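Local coordinates for protein glycosyl hyrolase, family 3 (PDB 3TEV) that probably hydrolyses O-glycosidic bonds as a family 3 glycoside hydrolase built on a parallel (beta/alpha)8-barrel domain, at residues I227-L232 against P242-G247; A238-R243 against G276-R281; D112-L117 against N129-L134; M99-G102 against Q108-E111; A37-H42 against R68-E73. All coordinates share one frame; numbering follows the deposited sequence.

Interaction 1 (I227-L232 against P242-G247); sequences IVYDAL and PRILTG
I244 projects from the first turn of helix 242-252 onto L232, three residues beyond strand 228-229, and its chain can be traced atom by atom. CB stays behind the contact. With CG1 beside the backbone N and anti to the carbonyl carbon (chi1 -68°), the longer branch heads for the loop, and the near-straight chi2 of 179° extends it fully. I244 CG1 lies 3.8 Å from L232 CB. The terminal I244 CD1 is equally near L232 CD1, so the leucine is met both at its base and on one branch, the two side chains crossing at about a right angle. I244 CD1 also reaches the Y229 ring obliquely, 4.4 Å from Y229 CD2, and A238 packs against the same methyl. The other end of that ring is fixed by a hydrogen bond from OH to the backbone O of G182. Replacing I244 with a serine would probably leave a gap where CG1 and CD1 fill the space against L232 and the Y229 ring, and hold the leucine less firmly. On the outer margin R243 NE stands 3.2 Å from L232 O, but the angle is poor and no hydrogen bond results. L204 and R201 of helix 201-206 also touch L232. The contact therefore joins loop and helix by the fit of buried hydrocarbon surfaces, with the guanidinium adding at most an undirected electrostatic attraction.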
# COMPACT_ATOMS: atom_id res chain seq x y z
N ILE A 227 -10.14 -6.00 6.37
CA ILE A 227 -10.87 -6.07 7.64
C ILE A 227 -12.30 -5.62 7.43
O ILE A 227 -12.56 -4.68 6.68
CB ILE A 227 -10.19 -5.17 8.70
CG1 ILE A 227 -8.74 -5.62 8.92
CG2 ILE A 227 -10.98 -5.15 10.03
CD1 ILE A 227 -7.88 -4.53 9.58
N VAL A 228 -13.24 -6.30 8.09
CA VAL A 228 -14.65 -5.95 8.00
C VAL A 228 -14.98 -5.01 9.16
O VAL A 228 -14.78 -5.38 10.33
CB VAL A 228 -15.57 -7.23 8.02
CG1 VAL A 228 -17.03 -6.86 7.85
CG2 VAL A 228 -15.17 -8.23 6.92
N TYR A 229 -15.45 -3.80 8.85
CA TYR A 229 -15.93 -2.85 9.87
C TYR A 229 -17.46 -2.81 9.85
O TYR A 229 -18.04 -2.23 8.92
CB TYR A 229 -15.36 -1.45 9.64
CG TYR A 229 -13.86 -1.45 9.72
CD1 TYR A 229 -13.18 -0.92 10.82
CD2 TYR A 229 -13.11 -2.02 8.69
CE1 TYR A 229 -11.78 -0.97 10.90
CE2 TYR A 229 -11.74 -2.06 8.75
CZ TYR A 229 -11.07 -1.55 9.84
OH TYR A 229 -9.69 -1.62 9.81
N ASP A 230 -18.09 -3.43 10.85
CA ASP A 230 -19.55 -3.46 11.00
C ASP A 230 -20.22 -2.09 10.81
O ASP A 230 -21.31 -2.00 10.24
CB ASP A 230 -19.96 -3.98 12.38
CG ASP A 230 -19.59 -5.44 12.62
OD1 ASP A 230 -19.12 -6.13 11.70
OD2 ASP A 230 -19.77 -5.90 13.76
N ALA A 231 -19.58 -1.04 11.29
CA ALA A 231 -20.20 0.28 11.31
C ALA A 231 -20.10 0.97 9.95
O ALA A 231 -20.78 1.95 9.73
CB ALA A 231 -19.59 1.15 12.41
N LEU A 232 -19.30 0.42 9.04
CA LEU A 232 -19.04 1.01 7.72
C LEU A 232 -19.62 0.18 6.58
O LEU A 232 -20.23 0.71 5.65
CB LEU A 232 -17.54 1.16 7.49
CG LEU A 232 -16.75 2.01 8.48
CD1 LEU A 232 -15.29 2.11 8.08
CD2 LEU A 232 -17.36 3.41 8.61
N PRO A 242 -16.92 -0.87 -1.81
CA PRO A 242 -17.15 0.46 -2.39
C PRO A 242 -17.58 1.52 -1.36
O PRO A 242 -17.22 2.69 -1.51
CB PRO A 242 -18.27 0.23 -3.43
CG PRO A 242 -18.89 -1.09 -3.04
CD PRO A 242 -17.81 -1.91 -2.38
N ARG A 243 -18.32 1.12 -0.32
CA ARG A 243 -18.75 2.08 0.70
C ARG A 243 -17.53 2.72 1.39
O ARG A 243 -17.55 3.92 1.72
CB ARG A 243 -19.69 1.44 1.73
CG ARG A 243 -21.05 1.02 1.15
CD ARG A 243 -22.00 0.43 2.20
NE ARG A 243 -22.25 1.40 3.28
CZ ARG A 243 -23.38 1.51 3.96
NH1 ARG A 243 -24.42 0.72 3.70
NH2 ARG A 243 -23.48 2.44 4.91
N ILE A 244 -16.47 1.94 1.60
CA ILE A 244 -15.31 2.42 2.33
C ILE A 244 -14.33 3.14 1.40
O ILE A 244 -13.95 4.29 1.67
CB ILE A 244 -14.62 1.29 3.12
CG1 ILE A 244 -15.55 0.82 4.26
CG2 ILE A 244 -13.24 1.76 3.60
CD1 ILE A 244 -15.02 -0.29 5.11
N LEU A 245 -13.93 2.48 0.32
CA LEU A 245 -12.94 3.07 -0.56
C LEU A 245 -13.48 4.28 -1.33
O LEU A 245 -12.75 5.26 -1.50
CB LEU A 245 -12.36 2.04 -1.50
CG LEU A 245 -11.76 0.79 -0.86
CD1 LEU A 245 -11.11 -0.03 -1.92
CD2 LEU A 245 -10.74 1.08 0.26
N THR A 246 -14.74 4.22 -1.80
CA THR A 246 -15.31 5.31 -2.59
C THR A 246 -16.18 6.22 -1.71
O THR A 246 -15.94 7.42 -1.64
CB THR A 246 -16.10 4.80 -3.85
OG1 THR A 246 -15.20 4.11 -4.73
CG2 THR A 246 -16.73 5.97 -4.62
N GLY A 247 -17.16 5.65 -1.03
CA GLY A 247 -18.07 6.42 -0.18
C GLY A 247 -17.32 7.27 0.84
O GLY A 247 -17.45 8.51 0.86

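Interaction 2 (A238-R243 against G276-R281); sequences ATLSPR and GEAAVR
L240 and R281 join the start of one outer helix of the (beta/alpha)8 barrel to the middle of another: L240 stands two residues ahead of helix 242-252, and R281 belongs to helix 275-285. The polar part is a hydrogen bond from R281 NE to L240 O, 3.0 Å long with an N-H...O angle of 159°. The oxygen lies at the edge of the guanidinium, nearly in its plane. The R281 chain bends at chi2 (76°), which brings NE to L240 O. The apolar part runs beside this bond. L240 CB packs 3.8 Å from R281 CG, and L240 CD2 sits 3.2 Å from A278 O and 4.4 Å from A278 CB, so the leucine lies against the aliphatic part of the arginine and one turn of helix; Y273 and A282 also touch it. A leucine in place of R281 would probably leave L240 O without its donor and take the guanidinium from beside P242 CD. S241 occupies the N-cap position of helix 242-252, its OG hydrogen-bonded to I244 N and also to D233 OD2. The last contact is a steric one: P242 CD sits 3.3 Å from R281 NH2, placed obliquely to the guanidinium.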
# COMPACT_ATOMS: atom_id res chain seq x y z
N ALA A 238 -12.66 -4.02 3.90
CA ALA A 238 -12.39 -2.67 3.37
C ALA A 238 -11.83 -2.66 1.94
O ALA A 238 -12.26 -1.85 1.09
CB ALA A 238 -11.49 -1.92 4.30
N THR A 239 -10.91 -3.58 1.66
CA THR A 239 -10.25 -3.66 0.37
C THR A 239 -11.24 -3.97 -0.76
O THR A 239 -10.93 -3.73 -1.93
CB THR A 239 -9.18 -4.78 0.37
OG1 THR A 239 -9.81 -5.98 0.83
CG2 THR A 239 -8.09 -4.48 1.36
N LEU A 240 -12.41 -4.51 -0.42
CA LEU A 240 -13.41 -4.86 -1.44
C LEU A 240 -14.71 -4.09 -1.27
O LEU A 240 -15.75 -4.48 -1.80
CB LEU A 240 -13.70 -6.37 -1.41
CG LEU A 240 -12.50 -7.33 -1.55
CD1 LEU A 240 -12.93 -8.78 -1.28
CD2 LEU A 240 -11.76 -7.20 -2.91
N SER A 241 -14.65 -3.01 -0.49
CA SER A 241 -15.83 -2.27 -0.10
C SER A 241 -15.98 -0.95 -0.86
O SER A 241 -15.26 -0.01 -0.59
CB SER A 241 -15.78 -1.98 1.40
OG SER A 241 -16.82 -1.08 1.77
N PRO A 242 -16.92 -0.87 -1.81
CA PRO A 242 -17.15 0.46 -2.39
C PRO A 242 -17.58 1.52 -1.36
O PRO A 242 -17.22 2.69 -1.51
CB PRO A 242 -18.27 0.23 -3.43
CG PRO A 242 -18.89 -1.09 -3.04
CD PRO A 242 -17.81 -1.91 -2.38
N ARG A 243 -18.32 1.12 -0.32
CA ARG A 243 -18.75 2.08 0.70
C ARG A 243 -17.53 2.72 1.39
O ARG A 243 -17.55 3.92 1.72
CB ARG A 243 -19.69 1.44 1.73
CG ARG A 243 -21.05 1.02 1.15
CD ARG A 243 -22.00 0.43 2.20
NE ARG A 243 -22.25 1.40 3.28
CZ ARG A 243 -23.38 1.51 3.96
NH1 ARG A 243 -24.42 0.72 3.70
NH2 ARG A 243 -23.48 2.44 4.91
N GLY A 276 -8.45 -13.57 -9.02
CA GLY A 276 -8.88 -12.63 -10.05
C GLY A 276 -10.15 -11.87 -9.72
O GLY A 276 -10.21 -10.65 -9.90
N GLU A 277 -11.17 -12.59 -9.25
CA GLU A 277 -12.39 -11.97 -8.74
C GLU A 277 -12.09 -10.89 -7.68
O GLU A 277 -12.60 -9.78 -7.77
CB GLU A 277 -13.34 -13.07 -8.20
CG GLU A 277 -14.18 -12.69 -6.97
CD GLU A 277 -14.91 -13.87 -6.32
OE1 GLU A 277 -14.27 -14.68 -5.58
OE2 GLU A 277 -16.13 -14.00 -6.54
N ALA A 278 -11.26 -11.21 -6.70
CA ALA A 278 -10.94 -10.26 -5.63
C ALA A 278 -10.26 -8.99 -6.19
O ALA A 278 -10.58 -7.88 -5.79
CB ALA A 278 -10.08 -10.93 -4.55
N ALA A 279 -9.35 -9.16 -7.13
CA ALA A 279 -8.63 -8.04 -7.69
C ALA A 279 -9.57 -7.12 -8.51
O ALA A 279 -9.49 -5.90 -8.40
CB ALA A 279 -7.48 -8.52 -8.53
N VAL A 280 -10.47 -7.71 -9.28
CA VAL A 280 -11.42 -6.92 -10.06
C VAL A 280 -12.35 -6.16 -9.11
O VAL A 280 -12.60 -4.97 -9.28
CB VAL A 280 -12.18 -7.83 -11.08
CG1 VAL A 280 -13.42 -7.14 -11.64
CG2 VAL A 280 -11.23 -8.23 -12.21
N ARG A 281 -12.82 -6.85 -8.07
CA ARG A 281 -13.70 -6.23 -7.08
C ARG A 281 -13.00 -5.06 -6.35
O ARG A 281 -13.62 -4.01 -6.15
CB ARG A 281 -14.24 -7.29 -6.11
CG ARG A 281 -15.05 -6.75 -4.92
CD ARG A 281 -16.51 -6.30 -5.26
NE ARG A 281 -17.21 -5.73 -4.09
CZ ARG A 281 -18.52 -5.45 -4.04
NH1 ARG A 281 -19.31 -5.67 -5.08
NH2 ARG A 281 -19.04 -4.94 -2.93

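Interaction 3 (D112-L117 against N129-L134); sequences DVNAAL and NFTPVL
L117 and N129 each carry CG anti to the backbone N, at chi1 165° and -168°, which sends both side chains toward the other segment. The bend of L117 at its second torsion (57°) then turns CD2 against the outer end of the N129 amide, and the two side chains meet at about a right angle. It is a hydrocarbon-to-amide touch, with no bond between them. Farther along, N114 and T131 face each other more loosely: N114 OD1 is 4.3 Å from T131 OG1, too far to count as a hydrogen bond. The other end of that amide is engaged on its own helix, where N114 ND2 bonds to T110 O. Backbones stay well apart, with the CA atoms of N114 and T131 separated by 9.3 Å, and only 88 Å² is buried in all, so this is a thin contact made by side-chain ends. The 129-134 segment has a shape of its own: F130 centres an inverse gamma turn, marked by a weak bond from T131 N to N129 O, and a cis peptide precedes P132. Helix 154-169 borders both segments, its H168 touching N114 and T131. Strand 128-129 runs between the parallel strands 76-79 and 174-180, with helix 107-124 outside it; the chain goes on without regular structure through 130-134, still backbone-bonded to K178 at P132 and L134.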
# COMPACT_ATOMS: atom_id res chain seq x y z
N ASP A 112 13.50 12.84 11.34
CA ASP A 112 14.88 12.69 10.90
C ASP A 112 15.30 11.25 10.68
O ASP A 112 16.11 10.98 9.81
CB ASP A 112 15.85 13.36 11.88
CG ASP A 112 15.70 14.89 11.92
OD1 ASP A 112 15.05 15.48 11.04
OD2 ASP A 112 16.25 15.49 12.86
N VAL A 113 14.78 10.32 11.48
CA VAL A 113 15.08 8.89 11.29
C VAL A 113 14.45 8.38 9.98
O VAL A 113 15.05 7.60 9.23
CB VAL A 113 14.62 8.04 12.50
CG1 VAL A 113 14.65 6.55 12.17
CG2 VAL A 113 15.49 8.34 13.73
N ASN A 114 13.23 8.83 9.71
CA ASN A 114 12.58 8.50 8.46
C ASN A 114 13.24 9.19 7.26
O ASN A 114 13.33 8.61 6.16
CB ASN A 114 11.07 8.78 8.56
CG ASN A 114 10.34 7.67 9.31
OD1 ASN A 114 9.92 6.67 8.71
ND2 ASN A 114 10.19 7.82 10.63
N ALA A 115 13.75 10.40 7.48
CA ALA A 115 14.47 11.11 6.43
C ALA A 115 15.72 10.34 6.05
O ALA A 115 16.00 10.19 4.86
CB ALA A 115 14.81 12.51 6.84
N ALA A 116 16.45 9.82 7.05
CA ALA A 116 17.66 9.02 6.77
C ALA A 116 17.33 7.71 6.07
O ALA A 116 18.05 7.28 5.19
CB ALA A 116 18.42 8.74 8.02
N LEU A 117 16.25 7.07 6.47
CA LEU A 117 15.83 5.85 5.83
C LEU A 117 15.48 6.14 4.36
O LEU A 117 15.87 5.40 3.46
CB LEU A 117 14.66 5.22 6.59
CG LEU A 117 13.88 4.12 5.86
CD1 LEU A 117 14.79 2.93 5.39
CD2 LEU A 117 12.70 3.64 6.73
N ASN A 129 7.93 3.55 0.03
CA ASN A 129 8.11 2.77 1.26
C ASN A 129 6.77 2.61 1.97
O ASN A 129 6.02 3.58 2.11
CB ASN A 129 9.12 3.46 2.19
CG ASN A 129 9.57 2.57 3.33
OD1 ASN A 129 9.37 1.35 3.30
ND2 ASN A 129 10.19 3.17 4.35
N PHE A 130 6.46 1.40 2.41
CA PHE A 130 5.19 1.14 3.10
C PHE A 130 5.26 1.48 4.59
O PHE A 130 5.30 0.58 5.43
CB PHE A 130 4.77 -0.32 2.91
CG PHE A 130 4.16 -0.61 1.59
CD1 PHE A 130 2.86 -0.22 1.30
CD2 PHE A 130 4.87 -1.32 0.63
CE1 PHE A 130 2.29 -0.51 0.04
CE2 PHE A 130 4.32 -1.63 -0.62
CZ PHE A 130 3.03 -1.23 -0.93
N THR A 131 5.36 2.77 4.90
CA THR A 131 5.21 3.35 6.25
C THR A 131 4.61 4.74 6.03
O THR A 131 4.67 5.26 4.91
CB THR A 131 6.55 3.54 7.07
OG1 THR A 131 7.57 4.08 6.22
CG2 THR A 131 7.00 2.26 7.74
N PRO A 132 4.04 5.35 7.08
CA PRO A 132 3.97 4.83 8.45
C PRO A 132 2.76 3.92 8.71
O PRO A 132 1.73 4.03 8.04
CB PRO A 132 3.83 6.10 9.30
CG PRO A 132 3.00 7.03 8.39
CD PRO A 132 3.41 6.69 6.97
N VAL A 133 2.92 3.05 9.69
CA VAL A 133 1.80 2.38 10.31
C VAL A 133 1.05 3.48 11.08
O VAL A 133 1.65 4.18 11.89
CB VAL A 133 2.34 1.30 11.28
CG1 VAL A 133 1.25 0.83 12.27
CG2 VAL A 133 2.93 0.13 10.50
N LEU A 134 -0.24 3.64 10.80
CA LEU A 134 -1.09 4.56 11.56
C LEU A 134 -2.11 3.78 12.37
O LEU A 134 -3.06 4.35 12.90
CB LEU A 134 -1.81 5.56 10.65
CG LEU A 134 -0.99 6.49 9.74
CD1 LEU A 134 -1.88 7.40 8.87
CD2 LEU A 134 -0.01 7.30 10.56

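Interaction 4 (M99-G102 against Q108-E111); sequences MSLG and QLTE
L101 fits against two neighbours on helix 107-124, L109 and T110, and the three rotamers explain how. With CG beside its backbone N (chi1 -66°) and an extended second torsion, L101 aims its two methyls at different partners. L101 CD2 lies 4.0 Å from both CG and CD2 of L109. L109 has the other common leucine shape, CG anti to the backbone N and the chain bent at chi2 (61°), which brings its CG and CD2 to the L101 methyl; the two side chains cross at about a right angle. CD1 of L101 goes instead to T110, 4.2 Å from T110 CG2. T110 places OG1 beside its backbone N, where it comes within 3.7 Å of L101 CB, and CG2 beside its carbonyl carbon, where it meets L101 CD1.

That hydroxyl is well occupied. T110 OG1 is hydrogen-bonded to H160 ND1, makes a weak hydrogen bond with D106 O, and shares a 3.2 Å hydrogen bond with a water that donates to L101 O at 2.9 Å. The water thus ties the backbone of one helix to the side chain of the next, beside the apolar contact. The helices come close here, with 6.1 Å between the CA atoms of L101 and T110.

Helix 98-104 and helix 107-124 are consecutive helices joined by a two-residue connection, in which D106 OD1 accepts from L109 N. Helix 154-169 packs alongside: A163 touches T110, and R156 NH1 reaches G102 O.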
# COMPACT_ATOMS: atom_id res chain seq x y z
N MSE A 99 7.28 2.08 18.38
CA MSE A 99 6.92 2.20 19.78
C MSE A 99 7.97 3.04 20.50
O MSE A 99 7.61 3.97 21.22
CB MSE A 99 6.79 0.81 20.41
CG MSE A 99 5.70 0.67 21.45
SE MSE A 99 5.95 -0.97 22.48
CE MSE A 99 4.12 -1.65 22.43
N SER A 100 9.24 2.72 20.27
CA SER A 100 10.39 3.48 20.79
C SER A 100 10.29 4.97 20.51
O SER A 100 10.37 5.79 21.44
CB SER A 100 11.69 2.99 20.15
OG SER A 100 12.06 1.74 20.69
N LEU A 101 10.15 5.31 19.23
CA LEU A 101 10.00 6.68 18.80
C LEU A 101 8.76 7.32 19.43
O LEU A 101 8.85 8.42 19.98
CB LEU A 101 9.92 6.78 17.27
CG LEU A 101 11.18 6.38 16.48
CD1 LEU A 101 10.90 6.30 14.96
CD2 LEU A 101 12.36 7.31 16.79
N GLY A 102 7.62 6.63 19.36
CA GLY A 102 6.40 7.09 20.03
C GLY A 102 6.63 7.47 21.49
O GLY A 102 6.10 8.47 21.97
N GLN A 108 10.53 15.64 15.95
CA GLN A 108 11.66 15.94 15.07
C GLN A 108 12.62 14.75 14.90
O GLN A 108 13.13 14.53 13.81
CB GLN A 108 12.40 17.20 15.54
CG GLN A 108 13.53 17.67 14.62
CD GLN A 108 13.03 18.21 13.28
OE1 GLN A 108 12.23 19.15 13.24
NE2 GLN A 108 13.52 17.62 12.17
N LEU A 109 12.86 13.98 15.96
CA LEU A 109 13.65 12.75 15.83
C LEU A 109 13.00 11.75 14.86
O LEU A 109 13.66 11.19 13.96
CB LEU A 109 13.85 12.10 17.20
CG LEU A 109 14.48 10.69 17.24
CD1 LEU A 109 15.88 10.66 16.64
CD2 LEU A 109 14.49 10.16 18.68
N THR A 110 11.70 11.55 15.02
CA THR A 110 10.96 10.62 14.19
C THR A 110 11.10 11.03 12.73
O THR A 110 11.40 10.20 11.89
CB THR A 110 9.49 10.57 14.60
OG1 THR A 110 9.41 10.15 15.96
CG2 THR A 110 8.66 9.60 13.69
N GLU A 111 10.91 12.31 12.45
CA GLU A 111 11.07 12.81 11.08
C GLU A 111 12.47 12.52 10.55
O GLU A 111 12.62 11.99 9.45
CB GLU A 111 10.76 14.30 11.00
CG GLU A 111 10.89 14.84 9.58
CD GLU A 111 10.46 16.30 9.41
OE1 GLU A 111 9.67 16.85 10.21
OE2 GLU A 111 10.93 16.90 8.44
O HOH W 1 10.70 10.31 18.90

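Interaction 5 (A37-H42 against R68-E73); sequences AYLREH and REVMGE
L39 and R40 meet V70 from a helical turn whose shortest backbone bond, E41 N to A37 O at 2.8 Å, spans the turn that carries both residues. The contact itself has an apolar half and a guanidinium half. L39 CB lies 4.0 Å from V70 CG1, the branch that stands anti to the V70 backbone N. The second branch, V70 CG2, faces R40 and stands 4.1 Å from R40 NH2. V70 is therefore touched on both methyls by consecutive residues of helix 33-42.

R40 arrives by a bent path. From a chi1 of -149° the chain runs on and turns at chi3 (-90°), laying the guanidinium against the last turn of helix 57-71. R40 NH2 is 3.7 Å from V70 CA. V70 O sits above one face of the guanidinium, toward its rim, so the N-H bonds do not point at this oxygen. The positive group is nonetheless beside the carbonyl-rich end of a helix, which probably gives a mild attraction.

The helix stops right after this contact. G72 leaves helical geometry with a positive phi of 88°, while its N still bonds to R68 O. The R68 guanidinium lies over the same turn, one face against G72 C and E73 CA.

Helices 33-42 and 57-71 follow the parallel strands 22-24 and 46-49 and pack side by side on the outside of the barrel. L31 touches both L39 and V70, I24 of strand 22-24 touches L39, and helix 296-309 lies against helix 33-42 on another face, through Y38 and H42, with R296 making a cation-pi contact to Y38.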
# COMPACT_ATOMS: atom_id res chain seq x y z
N ALA A 37 11.59 -10.03 -19.40
CA ALA A 37 10.71 -10.25 -20.55
C ALA A 37 9.24 -10.16 -20.09
O ALA A 37 8.41 -9.56 -20.74
CB ALA A 37 11.00 -11.63 -21.21
N TYR A 38 8.96 -10.74 -18.93
CA TYR A 38 7.62 -10.75 -18.37
C TYR A 38 7.11 -9.35 -17.95
O TYR A 38 5.99 -8.98 -18.29
CB TYR A 38 7.65 -11.72 -17.19
CG TYR A 38 6.42 -11.76 -16.35
CD1 TYR A 38 5.32 -12.54 -16.73
CD2 TYR A 38 6.36 -11.07 -15.14
CE1 TYR A 38 4.19 -12.60 -15.95
CE2 TYR A 38 5.23 -11.13 -14.33
CZ TYR A 38 4.15 -11.91 -14.75
OH TYR A 38 3.04 -11.99 -13.98
N LEU A 39 7.92 -8.57 -17.23
CA LEU A 39 7.55 -7.19 -16.92
C LEU A 39 7.23 -6.38 -18.19
O LEU A 39 6.24 -5.65 -18.25
CB LEU A 39 8.67 -6.48 -16.15
CG LEU A 39 8.95 -6.99 -14.74
CD1 LEU A 39 10.33 -6.54 -14.24
CD2 LEU A 39 7.84 -6.58 -13.77
N ARG A 40 8.08 -6.53 -19.20
CA ARG A 40 7.96 -5.78 -20.42
C ARG A 40 6.70 -6.24 -21.18
O ARG A 40 5.89 -5.43 -21.60
CB ARG A 40 9.22 -5.98 -21.23
CG ARG A 40 9.61 -4.82 -22.07
CD ARG A 40 10.89 -5.12 -22.88
NE ARG A 40 12.14 -4.75 -22.20
CZ ARG A 40 12.56 -3.49 -22.04
NH1 ARG A 40 11.80 -2.47 -22.47
NH2 ARG A 40 13.71 -3.24 -21.44
N GLU A 41 6.54 -7.55 -21.30
CA GLU A 41 5.38 -8.15 -21.97
C GLU A 41 4.02 -7.62 -21.49
O GLU A 41 3.15 -7.35 -22.30
CB GLU A 41 5.43 -9.67 -21.80
CG GLU A 41 4.30 -10.43 -22.46
CD GLU A 41 4.58 -11.93 -22.56
OE1 GLU A 41 5.20 -12.52 -21.62
OE2 GLU A 41 4.18 -12.52 -23.59
N HIS A 42 3.85 -7.46 -20.18
CA HIS A 42 2.57 -7.05 -19.61
C HIS A 42 2.52 -5.58 -19.23
O HIS A 42 1.49 -5.11 -18.76
CB HIS A 42 2.22 -7.95 -18.39
CG HIS A 42 2.12 -9.40 -18.74
ND1 HIS A 42 1.12 -9.90 -19.55
CD2 HIS A 42 2.93 -10.44 -18.45
CE1 HIS A 42 1.30 -11.20 -19.72
NE2 HIS A 42 2.39 -11.55 -19.07
N ARG A 68 14.15 -0.01 -13.21
CA ARG A 68 13.83 1.26 -13.78
C ARG A 68 14.05 1.26 -15.30
O ARG A 68 13.29 1.88 -16.04
CB ARG A 68 14.63 2.38 -13.10
CG ARG A 68 14.61 3.70 -13.87
CD ARG A 68 13.18 4.29 -13.97
NE ARG A 68 13.19 5.57 -14.68
CZ ARG A 68 13.23 5.69 -16.01
NH1 ARG A 68 13.27 4.62 -16.80
NH2 ARG A 68 13.23 6.91 -16.55
N GLU A 69 15.10 0.57 -15.75
CA GLU A 69 15.40 0.50 -17.18
C GLU A 69 14.32 -0.29 -17.92
O GLU A 69 13.86 0.14 -18.98
CB GLU A 69 16.79 -0.10 -17.41
CG GLU A 69 17.10 -0.43 -18.87
CD GLU A 69 17.18 0.80 -19.76
OE1 GLU A 69 17.44 1.91 -19.23
OE2 GLU A 69 16.99 0.67 -20.99
N VAL A 70 13.88 -1.41 -17.35
CA VAL A 70 12.86 -2.25 -17.96
C VAL A 70 11.48 -1.59 -17.91
O VAL A 70 10.78 -1.57 -18.90
CB VAL A 70 12.84 -3.66 -17.31
CG1 VAL A 70 11.73 -4.56 -17.90
CG2 VAL A 70 14.20 -4.32 -17.48
N MSE A 71 11.09 -1.04 -16.76
CA MSE A 71 9.73 -0.53 -16.56
C MSE A 71 9.48 0.91 -17.06
O MSE A 71 8.34 1.29 -17.29
CB MSE A 71 9.34 -0.65 -15.08
CG MSE A 71 9.42 -2.08 -14.52
SE MSE A 71 9.23 -2.14 -12.57
CE MSE A 71 7.36 -2.03 -12.55
N GLY A 72 10.54 1.71 -17.20
CA GLY A 72 10.40 3.05 -17.77
C GLY A 72 10.06 4.09 -16.71
O GLY A 72 10.06 3.80 -15.51
N GLU A 73 9.75 5.30 -17.16
CA GLU A 73 9.67 6.45 -16.27
C GLU A 73 8.58 6.38 -15.23
O GLU A 73 8.70 7.05 -14.22
CB GLU A 73 9.50 7.77 -17.05
CG GLU A 73 8.26 7.78 -17.96
CD GLU A 73 8.11 9.10 -18.77
OE1 GLU A 73 8.23 10.20 -18.18
OE2 GLU A 73 7.87 9.02 -19.99

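In the fold
Interactions 1 and 2 share P242 and R243 and both use helix 242-252; a probable hydrogen bond from A238 N to I227 O also joins them. Interactions 3 and 4 use successive turns of helix 107-124, their centres about 10 Å apart. Interaction 5 is remote, its centre about 35 Å from that of interaction 1, on the other side of the chain. Interactions 1 and 4 are mainly buried, the first apolar and the second with a water at its side; 2, 3 and 5 are partly buried. Interaction 2 alone has a direct hydrogen bond between its segments, whereas 3 is thin and 5 lays an exposed arginine over a helix end.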